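Protein SCO1, mitochondrial (Saccharomyces cerevisiae, PDB 2B7K) is thought to carry copper in mitochondria or insert it into cytochrome c oxidase, and is required for oxidase subunits 1 and 2 to accumulate. Local coordinates at residues A[60-65]-A[101-106]; A[81-86]-A[97-102]. All blocks are in the same frame, centred on the assembly; numbering follows the deposited sequence. Where two conformers were deposited one is given.

Contact 1. Residues A[60-65]-A[101-106]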
# COMPACT_ATOMS: atom_id res chain seq x y z
N GLU A 60 -7.75 3.85 -8.05
CA GLU A 60 -7.36 3.74 -6.64
C GLU A 60 -6.06 4.49 -6.37
O GLU A 60 -5.93 5.18 -5.36
CB GLU A 60 -7.19 2.27 -6.25
CG GLU A 60 -8.47 1.45 -6.24
CD GLU A 60 -9.39 1.81 -5.09
OE1 GLU A 60 -9.94 2.94 -5.08
OE2 GLU A 60 -9.57 0.97 -4.19
N LEU A 61 -5.08 4.33 -7.25
CA LEU A 61 -3.81 5.00 -7.08
C LEU A 61 -4.00 6.52 -7.19
O LEU A 61 -3.30 7.28 -6.52
CB LEU A 61 -2.80 4.51 -8.13
CG LEU A 61 -2.32 3.07 -7.92
CD1 LEU A 61 -1.49 2.63 -9.11
CD2 LEU A 61 -1.51 2.96 -6.63
N ASP A 62 -4.94 6.95 -8.02
CA ASP A 62 -5.21 8.38 -8.15
C ASP A 62 -5.76 8.88 -6.82
O ASP A 62 -5.32 9.92 -6.31
CB ASP A 62 -6.22 8.65 -9.26
CG ASP A 62 -5.58 8.80 -10.63
OD1 ASP A 62 -6.32 8.89 -11.63
OD2 ASP A 62 -4.33 8.84 -10.70
N LYS A 63 -6.71 8.14 -6.26
CA LYS A 63 -7.31 8.52 -4.98
C LYS A 63 -6.23 8.59 -3.90
O LYS A 63 -6.23 9.51 -3.08
CB LYS A 63 -8.40 7.52 -4.58
CG LYS A 63 -9.15 7.91 -3.30
CD LYS A 63 -10.31 6.97 -2.99
CE LYS A 63 -9.85 5.53 -2.75
NZ LYS A 63 -11.00 4.61 -2.45
N LEU A 64 -5.33 7.61 -3.90
CA LEU A 64 -4.25 7.57 -2.91
C LEU A 64 -3.38 8.83 -3.01
O LEU A 64 -2.96 9.38 -2.00
CB LEU A 64 -3.39 6.31 -3.11
CG LEU A 64 -2.16 6.17 -2.21
CD1 LEU A 64 -2.60 6.12 -0.75
CD2 LEU A 64 -1.38 4.90 -2.58
N GLY A 65 -3.11 9.28 -4.23
CA GLY A 65 -2.30 10.47 -4.41
C GLY A 65 -2.98 11.69 -3.79
O GLY A 65 -2.32 12.55 -3.20
N SER A 101 5.16 6.17 -12.63
CA SER A 101 5.60 7.50 -13.01
C SER A 101 4.40 8.42 -13.26
O SER A 101 4.53 9.65 -13.25
CB SER A 101 6.50 7.45 -14.26
OG SER A 101 5.77 7.02 -15.40
N ASP A 102 3.23 7.82 -13.46
CA ASP A 102 2.02 8.58 -13.70
C ASP A 102 1.23 8.85 -12.42
O ASP A 102 0.13 9.41 -12.47
CB ASP A 102 1.13 7.85 -14.71
CG ASP A 102 1.69 7.92 -16.12
OD1 ASP A 102 1.31 7.07 -16.96
OD2 ASP A 102 2.50 8.83 -16.40
N PHE A 103 1.80 8.48 -11.28
CA PHE A 103 1.13 8.69 -10.00
C PHE A 103 2.00 9.40 -8.97
O PHE A 103 3.13 9.82 -9.28
CB PHE A 103 0.64 7.34 -9.45
CG PHE A 103 -0.29 6.61 -10.39
CD1 PHE A 103 0.18 5.62 -11.24
CD2 PHE A 103 -1.64 6.94 -10.44
CE1 PHE A 103 -0.67 4.97 -12.12
CE2 PHE A 103 -2.51 6.29 -11.32
CZ PHE A 103 -2.02 5.30 -12.16
N HIS A 104 1.49 9.56 -7.76
CA HIS A 104 2.22 10.25 -6.70
C HIS A 104 3.62 9.64 -6.57
O HIS A 104 3.77 8.42 -6.43
CB HIS A 104 1.44 10.15 -5.38
CG HIS A 104 1.87 11.15 -4.35
ND1 HIS A 104 3.07 11.07 -3.69
CD2 HIS A 104 1.24 12.25 -3.86
CE1 HIS A 104 3.17 12.07 -2.83
NE2 HIS A 104 2.06 12.80 -2.91
N PRO A 105 4.65 10.49 -6.61
CA PRO A 105 6.07 10.10 -6.50
C PRO A 105 6.47 9.33 -5.25
O PRO A 105 7.49 8.65 -5.25
CB PRO A 105 6.81 11.43 -6.61
CG PRO A 105 5.84 12.32 -7.35
CD PRO A 105 4.53 11.95 -6.72
N SER A 106 5.70 9.46 -4.17
CA SER A 106 6.03 8.77 -2.92
C SER A 106 5.67 7.29 -2.93
O SER A 106 6.19 6.52 -2.12
CB SER A 106 5.32 9.44 -1.74
OG SER A 106 5.92 10.69 -1.44
O HOH W 1 -1.30 9.01 -7.23
O HOH W 2 -2.53 9.31 -12.90

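Contact 2. Residues A[81-86]-A[97-102]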
# COMPACT_ATOMS: atom_id res chain seq x y z
N PRO A 81 3.65 4.90 1.43
CA PRO A 81 2.75 4.25 0.48
C PRO A 81 3.45 3.17 -0.32
O PRO A 81 4.52 3.40 -0.89
CB PRO A 81 2.26 5.41 -0.38
CG PRO A 81 3.45 6.30 -0.43
CD PRO A 81 4.04 6.24 0.96
N LEU A 82 2.84 1.99 -0.35
CA LEU A 82 3.42 0.85 -1.05
C LEU A 82 2.43 0.23 -2.03
O LEU A 82 1.28 -0.02 -1.68
CB LEU A 82 3.85 -0.22 -0.04
CG LEU A 82 4.81 0.27 1.05
CD1 LEU A 82 4.95 -0.80 2.14
CD2 LEU A 82 6.16 0.57 0.42
N PHE A 83 2.89 -0.00 -3.26
CA PHE A 83 2.08 -0.64 -4.28
C PHE A 83 2.69 -2.02 -4.50
O PHE A 83 3.80 -2.14 -5.00
CB PHE A 83 2.13 0.14 -5.60
CG PHE A 83 1.36 -0.51 -6.72
CD1 PHE A 83 2.01 -0.91 -7.89
CD2 PHE A 83 -0.01 -0.73 -6.61
CE1 PHE A 83 1.29 -1.51 -8.94
CE2 PHE A 83 -0.73 -1.33 -7.65
CZ PHE A 83 -0.08 -1.72 -8.82
N ILE A 84 1.97 -3.06 -4.10
CA ILE A 84 2.48 -4.42 -4.27
C ILE A 84 1.76 -5.09 -5.43
O ILE A 84 0.53 -5.19 -5.44
CB ILE A 84 2.27 -5.26 -2.99
CG1 ILE A 84 2.95 -4.57 -1.80
CG2 ILE A 84 2.87 -6.65 -3.19
CD1 ILE A 84 2.87 -5.37 -0.51
N THR A 85 2.53 -5.57 -6.40
CA THR A 85 1.92 -6.22 -7.55
C THR A 85 1.51 -7.65 -7.23
O THR A 85 2.12 -8.32 -6.39
CB THR A 85 2.87 -6.26 -8.77
OG1 THR A 85 2.18 -6.82 -9.90
CG2 THR A 85 4.10 -7.12 -8.46
N CYS A 86 0.40 -8.04 -7.89
CA CYS A 86 -0.10 -9.41 -7.80
C CYS A 86 0.17 -10.17 -9.09
O CYS A 86 -0.31 -11.25 -9.29
CB CYS A 86 -1.60 -9.40 -7.50
SG CYS A 86 -2.04 -8.72 -5.89
N LYS A 97 8.24 0.96 -12.28
CA LYS A 97 8.74 2.33 -12.30
C LYS A 97 8.00 3.15 -13.35
O LYS A 97 7.61 4.29 -13.10
CB LYS A 97 10.25 2.36 -12.59
CG LYS A 97 11.11 1.96 -11.41
CD LYS A 97 12.60 2.20 -11.68
CE LYS A 97 13.20 1.15 -12.61
NZ LYS A 97 12.61 1.18 -13.97
N GLU A 98 7.81 2.56 -14.53
CA GLU A 98 7.12 3.27 -15.60
C GLU A 98 5.65 3.48 -15.29
O GLU A 98 5.11 4.56 -15.51
CB GLU A 98 7.27 2.52 -16.93
CG GLU A 98 6.52 3.17 -18.07
CD GLU A 98 6.90 2.62 -19.43
OE1 GLU A 98 6.22 2.97 -20.42
OE2 GLU A 98 7.88 1.85 -19.51
N TYR A 99 5.00 2.45 -14.76
CA TYR A 99 3.59 2.54 -14.40
C TYR A 99 3.36 3.61 -13.33
O TYR A 99 2.44 4.44 -13.45
CB TYR A 99 3.09 1.19 -13.88
CG TYR A 99 1.62 1.18 -13.49
CD1 TYR A 99 0.62 1.34 -14.44
CD2 TYR A 99 1.24 0.97 -12.16
CE1 TYR A 99 -0.73 1.30 -14.09
CE2 TYR A 99 -0.11 0.92 -11.79
CZ TYR A 99 -1.09 1.08 -12.77
OH TYR A 99 -2.42 0.99 -12.42
N LEU A 100 4.18 3.59 -12.29
CA LEU A 100 4.02 4.55 -11.20
C LEU A 100 4.46 5.98 -11.51
O LEU A 100 4.14 6.90 -10.76
CB LEU A 100 4.75 4.05 -9.95
CG LEU A 100 4.13 2.79 -9.31
CD1 LEU A 100 4.95 2.39 -8.08
CD2 LEU A 100 2.68 3.07 -8.90
N SER A 101 5.16 6.17 -12.63
CA SER A 101 5.60 7.50 -13.01
C SER A 101 4.40 8.42 -13.26
O SER A 101 4.53 9.65 -13.25
CB SER A 101 6.50 7.45 -14.26
OG SER A 101 5.77 7.02 -15.40
N ASP A 102 3.23 7.82 -13.46
CA ASP A 102 2.02 8.58 -13.70
C ASP A 102 1.23 8.85 -12.42
O ASP A 102 0.13 9.41 -12.47
CB ASP A 102 1.13 7.85 -14.71
CG ASP A 102 1.69 7.92 -16.12
OD1 ASP A 102 1.31 7.07 -16.96
OD2 ASP A 102 2.50 8.83 -16.40

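Contact 1. Residues A[60-65]-A[101-106]
Phe103, in the loop between helix 93-100 and strand 108-111, packs on Leu61 and Asp62 of helix 56-75 in a surface contact of aromatic packing and water bridges, with no direct hydrogen bond across it. In this thioredoxin-like fold it ties the loop to the helix that carries Cys57, a copper ligand by similarity. Leu61 puts its CB over one face of the ring in a CH-pi contact, 3.8 Å from the centroid and offset toward the rim, nearest CD2. Leu61 CD1 reaches the CE1 side of the same ring. Asp62 comes in at the ring edge, near its plane, where OD2 lies 3.2 Å from Phe103 CE2 and meets the positively polarised ring hydrogens. The same OD2 accepts from a water that also donates to Asp102 O. A second water donates to Leu61 O at 2.7 Å and accepts from His104 N at 2.9 Å, joining helix backbone to loop. His104 CG is anti to the backbone N (chi1 -162°), which lays CB and CD2 against Gly65, where the two backbones come close. At ND1 the His104 ring accepts from Ser106 N (3.1 Å), nearly in the ring plane, which helps to fix how the imidazole is turned. Around this contact, Tyr99 of helix 93-100 meets the Phe103 ring, Leu61 also touches Tyr47 of strand 44-49, and Leu64 rests on Ile45 and Phe148 of the sheet.

Contact 2. Residues A[81-86]-A[97-102]
Strand 80-85 and the end of helix 93-100 are well separated in backbone, the nearest CA atoms, of Phe83 and Leu100, being 8.9 Å apart, so side chains alone bridge the gap. This is the packing of strand and helix within the beta-alpha-beta unit 80-85, 93-100, 108-111 of the thioredoxin-like fold. Phe83 leaves the strand toward the helix, its CG anti to the backbone N (chi1 177°), which carries the ring out to both Tyr99 and Leu100. Its far end, CZ, lies 4.0 Å from Tyr99 CE2, and CE1 is as near to that atom. The two rings meet at an incline, centroids 5.8 Å apart and planes 34° apart. On Leu100 one methyl does the touching: CD2 stands 4.2 Å from Phe83 CD1. Were Phe83 an alanine, the space between strand and helix would probably open and the Tyr99 ring and the Leu100 CD2 methyl would lose this partner. Next to these residues, Ser101 folds back on Glu98 O, which takes its hydroxyl at 2.5 Å and its backbone N at 3.3 Å from the same face of the carbonyl plane. Across the interface there is neither a hydrogen bond nor a salt bridge; its chemistry is apolar, which implies that cohesion across these residues probably rests on dispersion and the exclusion of water. Tyr99, which also touches Cys57, by similarity a copper ligand, brings this packing up to the probable metal site.

How the contacts relate
The centres of contacts 1 and 2 lie about 8 Å apart, and Leu61 joins them: its CD1 packs 3.5 Å from Tyr99 CE2, its CD2 against Phe83. Along the chain, helix 56-75 comes first, then strand 80-85, helix 93-100 and the loop before strand 108-111; both contacts draw their second segment from 97-106 and share Ser101 and Asp102. Contact 2 holds helix 93-100 to the sheet; contact 1 ties the loop that follows it to helix 56-75. Together they join two neighbouring helices and a strand of the thioredoxin-like domain beside Cys53 and Cys57, two of the probable copper ligands.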